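Dephospho-CoA kinase (Mycobacterium paratuberculosis, PDB 6N39) probably catalyses the last step of coenzyme A biosynthesis, the ATP-dependent phosphorylation of the 3'-hydroxyl group of dephospho-CoA. Local coordinates at residues D263-D268 against V374-E379; A369-V374 against E394-D399. All blocks are in the same frame, centred on the assembly; numbering follows the deposited sequence.

Interaction 1 of 2, residues D263-D268 against V374-E379; sequences DFAAKD and VKRSAE. With ACT (acetate ion), chain G; ACT (acetate ion), chain F.
Lys-375 and Arg-376 make a mainly polar contact that joins helix 365-382 to the loop leading into the short strand 266-267. Lys-375 reaches Ala-265 O, Ala-266 and the Phe-264 ring, while Arg-376 lies alongside Asp-263 O and Ala-265 CB. The ammonium of Lys-375 does most of the work. Its NZ gives a hydrogen bond of 3.0 Å to Ala-265 O. The bond lies in the carbonyl plane on a lone pair, with a C=O...N angle of 136°. The lysine chain is bent at chi2 and again at chi3 (-108°), which turns NZ toward this carbonyl and alongside Ala-266, whose CB is 3.5 Å from NZ. The Phe-264 side chain crosses that of Lys-375 at about a right angle, with CZ 4.0 Å from the lysine CE.

Two acetate ions, probably from the crystallisation liquor, complete the contact. OXT of the first accepts hydrogen bonds from Lys-375 NZ (2.7 Å) and from the backbone N of Lys-267 (2.9 Å), the latter nearly straight at 166°. It thus bridges the two segments. Tyr-389 and Lys-393 of helix 386-411 also bond this acetate, and Ser-255 gives Lys-375 NZ a third partner. The second acetate lies near the plane of the Arg-376 guanidinium, at its edge. NE bonds to its O and NH1 to its OXT, both at 2.6 Å and both clearly bent. Ala-265 CB packs against this ion, 3.4 Å from its OXT.

The first acetate may screen the positive charge of Lys-375 and Lys-393. Basic, hydroxyl and backbone N-H groups around one carboxylate are consistent with a small anion-binding pocket. This one lies in the UPF0157 (GrpB) domain, a family of the nucleotidyltransferase clan.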
ATOM      1  N   ASP A 263       7.488  25.020   9.577  1.00 75.41           N
ATOM      2  CA  ASP A 263       7.858  25.363  10.942  1.00 77.21           C
ATOM      3  C   ASP A 263       7.312  24.373  11.965  1.00 71.47           C
ATOM      4  O   ASP A 263       7.595  24.531  13.158  1.00 76.08           O
ATOM      5  CB  ASP A 263       7.377  26.777  11.271  1.00 86.87           C
ATOM      6  CG  ASP A 263       7.966  27.828  10.337  1.00 96.64           C
ATOM      7  OD1 ASP A 263       9.180  27.764  10.041  1.00 97.90           O
ATOM      8  OD2 ASP A 263       7.211  28.718   9.892  1.00 99.49           O
ATOM      9  N   PHE A 264       6.541  23.374  11.528  1.00 55.81           N
ATOM     10  CA  PHE A 264       6.055  22.290  12.368  1.00 55.92           C
ATOM     11  C   PHE A 264       7.059  21.130  12.319  1.00 59.64           C
ATOM     12  O   PHE A 264       8.114  21.224  11.684  1.00 60.53           O
ATOM     13  CB  PHE A 264       4.652  21.875  11.911  1.00 56.36           C
ATOM     14  CG  PHE A 264       3.903  21.003  12.892  1.00 58.26           C
ATOM     15  CD1 PHE A 264       3.588  21.465  14.161  1.00 61.72           C
ATOM     16  CD2 PHE A 264       3.502  19.726  12.534  1.00 62.47           C
ATOM     17  CE1 PHE A 264       2.898  20.666  15.060  1.00 57.46           C
ATOM     18  CE2 PHE A 264       2.810  18.916  13.427  1.00 60.41           C
ATOM     19  CZ  PHE A 264       2.509  19.387  14.691  1.00 57.97           C
ATOM     20  N   ALA A 265       6.734  20.019  12.982  1.00 56.62           N
ATOM     21  CA  ALA A 265       7.638  18.877  13.072  1.00 52.60           C
ATOM     22  C   ALA A 265       6.892  17.696  13.667  1.00 55.17           C
ATOM     23  O   ALA A 265       5.977  17.873  14.478  1.00 56.11           O
ATOM     24  CB  ALA A 265       8.876  19.207  13.923  1.00 58.84           C
ATOM     25  N   ALA A 266       7.294  16.491  13.261  1.00 48.22           N
ATOM     26  CA  ALA A 266       6.592  15.291  13.693  1.00 48.86           C
ATOM     27  C   ALA A 266       7.515  14.089  13.573  1.00 50.67           C
ATOM     28  O   ALA A 266       8.498  14.107  12.830  1.00 47.11           O
ATOM     29  CB  ALA A 266       5.318  15.052  12.876  1.00 43.44           C
ATOM     30  N   LYS A 267       7.187  13.048  14.333  1.00 43.56           N
ATOM     31  CA  LYS A 267       7.825  11.752  14.163  1.00 44.25           C
ATOM     32  C   LYS A 267       7.427  11.169  12.803  1.00 45.45           C
ATOM     33  O   LYS A 267       6.289  11.334  12.355  1.00 40.16           O
ATOM     34  CB  LYS A 267       7.389  10.847  15.316  1.00 47.11           C
ATOM     35  CG  LYS A 267       8.230   9.625  15.578  1.00 64.59           C
ATOM     36  CD  LYS A 267       7.594   8.799  16.699  1.00 69.43           C
ATOM     37  CE  LYS A 267       8.202   7.406  16.796  1.00 68.53           C
ATOM     38  NZ  LYS A 267       7.319   6.467  17.548  1.00 67.31           N
ATOM     39  N   ASP A 268       8.361  10.503  12.119  1.00 41.11           N
ATOM     40  CA  ASP A 268       8.073  10.025  10.756  1.00 39.64           C
ATOM     41  C   ASP A 268       7.399   8.647  10.802  1.00 37.97           C
ATOM     42  O   ASP A 268       7.944   7.611  10.418  1.00 38.18           O
ATOM     43  CB  ASP A 268       9.337  10.006   9.898  1.00 41.29           C
ATOM     44  CG  ASP A 268       9.017   9.903   8.384  1.00 41.49           C
ATOM     45  OD1 ASP A 268       7.903   9.470   8.019  1.00 38.34           O
ATOM     46  OD2 ASP A 268       9.883  10.251   7.562  1.00 44.84           O
ATOM     47  N   VAL A 374       5.542  21.056  23.180  1.00 51.23           N
ATOM     48  CA  VAL A 374       5.547  19.847  24.000  1.00 49.81           C
ATOM     49  C   VAL A 374       6.392  18.763  23.338  1.00 51.73           C
ATOM     50  O   VAL A 374       7.193  18.088  24.000  1.00 52.33           O
ATOM     51  CB  VAL A 374       4.114  19.350  24.259  1.00 50.59           C
ATOM     52  CG1 VAL A 374       4.158  17.974  24.894  1.00 53.43           C
ATOM     53  CG2 VAL A 374       3.360  20.314  25.163  1.00 51.30           C
ATOM     54  N   LYS A 375       6.222  18.581  22.022  1.00 47.70           N
ATOM     55  CA  LYS A 375       6.977  17.550  21.316  1.00 44.98           C
ATOM     56  C   LYS A 375       8.475  17.812  21.382  1.00 49.06           C
ATOM     57  O   LYS A 375       9.264  16.883  21.576  1.00 56.41           O
ATOM     58  CB  LYS A 375       6.521  17.450  19.858  1.00 44.43           C
ATOM     59  CG  LYS A 375       5.119  16.894  19.672  1.00 47.68           C
ATOM     60  CD  LYS A 375       5.011  16.136  18.366  1.00 49.78           C
ATOM     61  CE  LYS A 375       4.191  16.877  17.341  1.00 44.80           C
ATOM     62  NZ  LYS A 375       4.179  16.136  16.047  1.00 44.59           N
ATOM     63  N   ARG A 376       8.888  19.068  21.197  1.00 51.00           N
ATOM     64  CA  ARG A 376      10.311  19.392  21.272  1.00 48.34           C
ATOM     65  C   ARG A 376      10.863  19.127  22.661  1.00 55.36           C
ATOM     66  O   ARG A 376      11.984  18.618  22.808  1.00 58.31           O
ATOM     67  CB  ARG A 376      10.545  20.851  20.889  1.00 60.81           C
ATOM     68  CG  ARG A 376      10.159  21.173  19.459  1.00 65.14           C
ATOM     69  CD  ARG A 376      11.380  21.385  18.596  1.00 73.22           C
ATOM     70  NE  ARG A 376      11.040  21.647  17.198  1.00 76.92           N
ATOM     71  CZ  ARG A 376      10.551  22.800  16.744  1.00 82.13           C
ATOM     72  NH1 ARG A 376      10.284  22.940  15.451  1.00 84.44           N
ATOM     73  NH2 ARG A 376      10.322  23.810  17.575  1.00 78.85           N
ATOM     74  N   SER A 377      10.101  19.472  23.698  1.00 58.49           N
ATOM     75  CA  SER A 377      10.576  19.179  25.044  1.00 63.64           C
ATOM     76  C   SER A 377      10.717  17.675  25.246  1.00 61.68           C
ATOM     77  O   SER A 377      11.720  17.197  25.803  1.00 58.72           O
ATOM     78  CB  SER A 377       9.633  19.789  26.075  1.00 65.36           C
ATOM     79  OG  SER A 377      10.062  19.497  27.391  1.00 72.46           O
ATOM     80  N   ALA A 378       9.731  16.910  24.769  1.00 54.47           N
ATOM     81  CA  ALA A 378       9.792  15.460  24.896  1.00 49.89           C
ATOM     82  C   ALA A 378      11.000  14.893  24.167  1.00 54.93           C
ATOM     83  O   ALA A 378      11.704  14.031  24.698  1.00 53.98           O
ATOM     84  CB  ALA A 378       8.504  14.831  24.362  1.00 47.10           C
ATOM     85  N   GLU A 379      11.247  15.352  22.939  1.00 54.24           N
ATOM     86  CA  GLU A 379      12.398  14.852  22.191  1.00 57.54           C
ATOM     87  C   GLU A 379      13.693  15.181  22.914  1.00 58.99           C
ATOM     88  O   GLU A 379      14.575  14.321  23.041  1.00 58.65           O
ATOM     89  CB  GLU A 379      12.420  15.432  20.774  1.00 50.75           C
ATOM     90  CG  GLU A 379      13.526  14.849  19.886  1.00 58.11           C
ATOM     91  CD  GLU A 379      13.691  15.598  18.572  1.00 64.66           C
ATOM     92  OE1 GLU A 379      14.244  15.015  17.612  1.00 69.45           O
ATOM     93  OE2 GLU A 379      13.286  16.780  18.505  1.00 68.95           O
TER
HETATM   94  C   ACT G 506       4.574  12.834  17.109  1.00 60.99           C
HETATM   95  O   ACT G 506       5.170  12.799  18.238  1.00 53.10           O
HETATM   96  OXT ACT G 506       4.874  13.482  16.040  1.00 40.76           O
HETATM   97  CH3 ACT G 506       3.271  11.965  17.006  1.00 65.60           C
HETATM   98  C   ACT F 505      12.238  20.231  14.541  1.00 70.49           C
HETATM   99  O   ACT F 505      12.414  19.950  15.774  1.00 69.54           O
HETATM  100  OXT ACT F 505      11.637  21.231  14.035  1.00 75.19           O
HETATM  101  CH3 ACT F 505      12.847  19.194  13.509  1.00 57.80           C

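Interaction 2 of 2, residues A369-V374 against E394-D399; sequences ADYLAV and EPWFRD. With ACT (acetate ion), chain C.
Tyr-371 and Val-374 lie over the same face of the Trp-396 indole. The tyrosine ring is offset above the six-membered ring, with CD1 over its rim. The two planes are near parallel, 11° apart, but slid so that they barely overlap, and the centroids are 4.7 Å apart. The closest atoms are Tyr-371 CD1 and Trp-396 CZ3, at 3.4 Å. Val-374 covers the five-membered end with its CG2 branch, a CH-pi contact 3.9 Å from that ring's centroid. Trp-396 carries CG anti to its backbone N (chi1 -179°), which sends the indole across to helix 365-382.

The Phe-397 ring meets the tyrosine obliquely. Tyr-371 OH comes to its edge, near the ring plane, 3.6 Å from Phe-397 CZ. One face of Phe-397 looks toward Trp-396, so the three rings form an aromatic cluster. Phe-357 of helix 349-363 extends it, edge-to-face with Tyr-371.

The two helices run nearly antiparallel, at 164°, with their segment axes 10.9 Å apart. The bulky rings fill this wide spacing. At the polar end of the cluster, Tyr-371 OH donates a short hydrogen bond of 2.5 Å to atom O of an acetate ion, probably from the crystallisation liquor, at the tyrosine ring edge. Lys-393 also bonds this hydroxyl, and Ser-255 bonds the acetate. At the other end, Asp-399 forms a salt bridge with Arg-403.

No hydrogen bond joins the two segments directly. Their cohesion is therefore apolar and aromatic, while the polarity of the tyrosine hydroxyl is met by the acetate and Lys-393 at the cluster's margin.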
ATOM      1  N   ALA A 369       1.069  25.290  17.929  1.00 53.45           N
ATOM      2  CA  ALA A 369       2.333  25.736  18.505  1.00 55.40           C
ATOM      3  C   ALA A 369       2.564  25.112  19.879  1.00 55.81           C
ATOM      4  O   ALA A 369       3.677  24.659  20.187  1.00 57.54           O
ATOM      5  CB  ALA A 369       2.361  27.266  18.583  1.00 57.52           C
ATOM      6  N   ASP A 370       1.530  25.100  20.725  1.00 56.72           N
ATOM      7  CA  ASP A 370       1.638  24.443  22.029  0.54 57.31           C
ATOM      8  C   ASP A 370       2.069  22.992  21.871  1.00 53.17           C
ATOM      9  O   ASP A 370       2.974  22.513  22.575  1.00 55.10           O
ATOM     10  CB  ASP A 370       0.303  24.497  22.773  0.54 56.91           C
ATOM     11  CG  ASP A 370      -0.004  25.859  23.336  0.54 59.17           C
ATOM     12  OD1 ASP A 370       0.882  26.739  23.311  0.54 66.85           O
ATOM     13  OD2 ASP A 370      -1.147  26.047  23.807  0.54 56.92           O
ATOM     14  N   TYR A 371       1.417  22.272  20.955  1.00 47.70           N
ATOM     15  CA  TYR A 371       1.727  20.860  20.751  1.00 46.85           C
ATOM     16  C   TYR A 371       3.162  20.682  20.282  1.00 49.51           C
ATOM     17  O   TYR A 371       3.879  19.796  20.765  1.00 51.94           O
ATOM     18  CB  TYR A 371       0.743  20.259  19.740  1.00 43.89           C
ATOM     19  CG  TYR A 371       0.832  18.761  19.569  1.00 40.85           C
ATOM     20  CD1 TYR A 371       1.199  17.940  20.628  1.00 43.58           C
ATOM     21  CD2 TYR A 371       0.547  18.165  18.344  1.00 47.63           C
ATOM     22  CE1 TYR A 371       1.277  16.560  20.477  1.00 42.98           C
ATOM     23  CE2 TYR A 371       0.621  16.782  18.180  1.00 44.58           C
ATOM     24  CZ  TYR A 371       0.987  15.988  19.256  1.00 45.12           C
ATOM     25  OH  TYR A 371       1.069  14.621  19.115  1.00 48.03           O
ATOM     26  N   LEU A 372       3.601  21.524  19.343  1.00 52.53           N
ATOM     27  CA  LEU A 372       4.972  21.446  18.863  1.00 51.06           C
ATOM     28  C   LEU A 372       5.967  21.656  19.996  1.00 56.54           C
ATOM     29  O   LEU A 372       6.978  20.945  20.085  1.00 49.90           O
ATOM     30  CB  LEU A 372       5.201  22.465  17.753  1.00 56.53           C
ATOM     31  CG  LEU A 372       6.644  22.466  17.246  1.00 57.66           C
ATOM     32  CD1 LEU A 372       6.984  21.114  16.635  1.00 53.14           C
ATOM     33  CD2 LEU A 372       6.871  23.577  16.250  1.00 60.54           C
ATOM     34  N   ALA A 373       5.702  22.630  20.873  1.00 53.42           N
ATOM     35  CA  ALA A 373       6.631  22.878  21.973  1.00 57.10           C
ATOM     36  C   ALA A 373       6.693  21.681  22.915  1.00 55.72           C
ATOM     37  O   ALA A 373       7.777  21.311  23.395  1.00 52.52           O
ATOM     38  CB  ALA A 373       6.237  24.146  22.731  1.00 61.23           C
ATOM     39  N   VAL A 374       5.542  21.056  23.180  1.00 51.23           N
ATOM     40  CA  VAL A 374       5.547  19.847  24.000  1.00 49.81           C
ATOM     41  C   VAL A 374       6.392  18.763  23.338  1.00 51.73           C
ATOM     42  O   VAL A 374       7.193  18.088  24.000  1.00 52.33           O
ATOM     43  CB  VAL A 374       4.114  19.350  24.259  1.00 50.59           C
ATOM     44  CG1 VAL A 374       4.158  17.974  24.894  1.00 53.43           C
ATOM     45  CG2 VAL A 374       3.360  20.314  25.163  1.00 51.30           C
ATOM     46  N   GLU A 394       2.522  12.554  27.347  1.00 40.50           N
ATOM     47  CA  GLU A 394       1.181  12.078  27.692  1.00 35.42           C
ATOM     48  C   GLU A 394       0.356  13.049  28.539  1.00 36.49           C
ATOM     49  O   GLU A 394      -0.838  13.212  28.236  1.00 38.41           O
ATOM     50  CB  GLU A 394       1.275  10.712  28.389  1.00 37.01           C
ATOM     51  CG  GLU A 394      -0.075   9.982  28.496  1.00 37.18           C
ATOM     52  CD  GLU A 394      -0.768   9.815  27.133  1.00 44.64           C
ATOM     53  OE1 GLU A 394      -2.016   9.942  27.078  1.00 42.73           O
ATOM     54  OE2 GLU A 394      -0.069   9.570  26.117  1.00 44.01           O
ATOM     55  N   PRO A 395       0.884  13.710  29.574  1.00 35.31           N
ATOM     56  CA  PRO A 395       0.003  14.588  30.366  1.00 38.95           C
ATOM     57  C   PRO A 395      -0.659  15.687  29.537  1.00 44.00           C
ATOM     58  O   PRO A 395      -1.789  16.080  29.841  1.00 42.09           O
ATOM     59  CB  PRO A 395       0.941  15.156  31.445  1.00 36.99           C
ATOM     60  CG  PRO A 395       2.043  14.149  31.559  1.00 39.08           C
ATOM     61  CD  PRO A 395       2.242  13.639  30.146  1.00 35.27           C
ATOM     62  N   TRP A 396      -0.005  16.168  28.480  1.00 43.31           N
ATOM     63  CA  TRP A 396      -0.576  17.246  27.676  1.00 45.74           C
ATOM     64  C   TRP A 396      -1.895  16.835  27.019  1.00 45.22           C
ATOM     65  O   TRP A 396      -2.779  17.679  26.825  1.00 42.69           O
ATOM     66  CB  TRP A 396       0.432  17.684  26.609  1.00 40.43           C
ATOM     67  CG  TRP A 396      -0.052  18.804  25.730  1.00 44.50           C
ATOM     68  CD1 TRP A 396       0.021  20.148  25.995  1.00 49.84           C
ATOM     69  CD2 TRP A 396      -0.687  18.682  24.448  1.00 39.36           C
ATOM     70  NE1 TRP A 396      -0.522  20.866  24.949  1.00 47.48           N
ATOM     71  CE2 TRP A 396      -0.965  19.990  23.991  1.00 42.80           C
ATOM     72  CE3 TRP A 396      -1.044  17.598  23.644  1.00 39.82           C
ATOM     73  CZ2 TRP A 396      -1.590  20.237  22.764  1.00 41.03           C
ATOM     74  CZ3 TRP A 396      -1.648  17.849  22.415  1.00 47.28           C
ATOM     75  CH2 TRP A 396      -1.921  19.159  21.995  1.00 43.10           C
ATOM     76  N   PHE A 397      -2.054  15.551  26.679  1.00 38.97           N
ATOM     77  CA  PHE A 397      -3.284  15.125  26.018  1.00 38.94           C
ATOM     78  C   PHE A 397      -4.524  15.279  26.889  1.00 36.50           C
ATOM     79  O   PHE A 397      -5.610  15.403  26.338  1.00 40.44           O
ATOM     80  CB  PHE A 397      -3.166  13.683  25.515  1.00 39.34           C
ATOM     81  CG  PHE A 397      -2.305  13.562  24.305  1.00 38.00           C
ATOM     82  CD1 PHE A 397      -2.776  13.967  23.062  1.00 38.27           C
ATOM     83  CD2 PHE A 397      -1.006  13.098  24.407  1.00 41.87           C
ATOM     84  CE1 PHE A 397      -1.969  13.882  21.931  1.00 41.25           C
ATOM     85  CE2 PHE A 397      -0.190  13.014  23.279  1.00 47.46           C
ATOM     86  CZ  PHE A 397      -0.681  13.405  22.036  1.00 41.43           C
ATOM     87  N   ARG A 398      -4.409  15.358  28.218  1.00 37.49           N
ATOM     88  CA  ARG A 398      -5.624  15.553  29.010  1.00 37.86           C
ATOM     89  C   ARG A 398      -6.237  16.929  28.750  1.00 42.37           C
ATOM     90  O   ARG A 398      -7.445  17.061  28.475  1.00 48.30           O
ATOM     91  CB  ARG A 398      -5.322  15.357  30.493  1.00 38.31           C
ATOM     92  CG  ARG A 398      -4.742  13.974  30.815  1.00 39.02           C
ATOM     93  CD  ARG A 398      -4.872  13.637  32.307  1.00 35.14           C
ATOM     94  NE  ARG A 398      -4.105  14.542  33.173  1.00 42.68           N
ATOM     95  CZ  ARG A 398      -2.812  14.394  33.472  1.00 46.64           C
ATOM     96  NH1 ARG A 398      -2.115  13.379  32.978  1.00 39.64           N
ATOM     97  NH2 ARG A 398      -2.208  15.266  34.265  1.00 42.86           N
ATOM     98  N   ASP A 399      -5.406  17.965  28.787  1.00 44.41           N
ATOM     99  CA  ASP A 399      -5.891  19.318  28.532  1.00 44.08           C
ATOM    100  C   ASP A 399      -6.206  19.511  27.057  1.00 39.93           C
ATOM    101  O   ASP A 399      -7.173  20.202  26.711  1.00 46.29           O
ATOM    102  CB  ASP A 399      -4.853  20.335  29.015  1.00 54.67           C
ATOM    103  CG  ASP A 399      -5.266  21.769  28.767  1.00 58.10           C
ATOM    104  OD1 ASP A 399      -6.295  22.222  29.324  1.00 57.71           O
ATOM    105  OD2 ASP A 399      -4.521  22.452  28.036  1.00 70.07           O
TER
HETATM  106  C   ACT C 502      -0.062  12.472  16.776  1.00 55.87           C
HETATM  107  O   ACT C 502       0.364  13.660  16.862  1.00 59.35           O
HETATM  108  OXT ACT C 502       0.137  11.643  15.850  1.00 50.74           O
HETATM  109  CH3 ACT C 502      -0.938  11.938  17.989  1.00 52.30           C

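In the fold
The two interactions lie side by side in the UPF0157 (GrpB) domain, with centres about 10 Å apart. Both use helix 365-382 and they share Val-374. Along the chain their segments alternate: 263-268, 369-374, 374-379, then 394-399. One side of the shared helix meets the loop and short strand 266-267 that precede strand 270-276 of the four-stranded mixed sheet. Another meets helix 386-411. Leu-372 joins the two contacts, packing on Asp-263, Phe-264 and Ala-265. Ser-255 and Lys-393 also take part around both. Helix 365-382 thus ties the C-terminal helix to the loop region of a domain involved in proper folding of the full-length enzyme, away from the predicted ATP site.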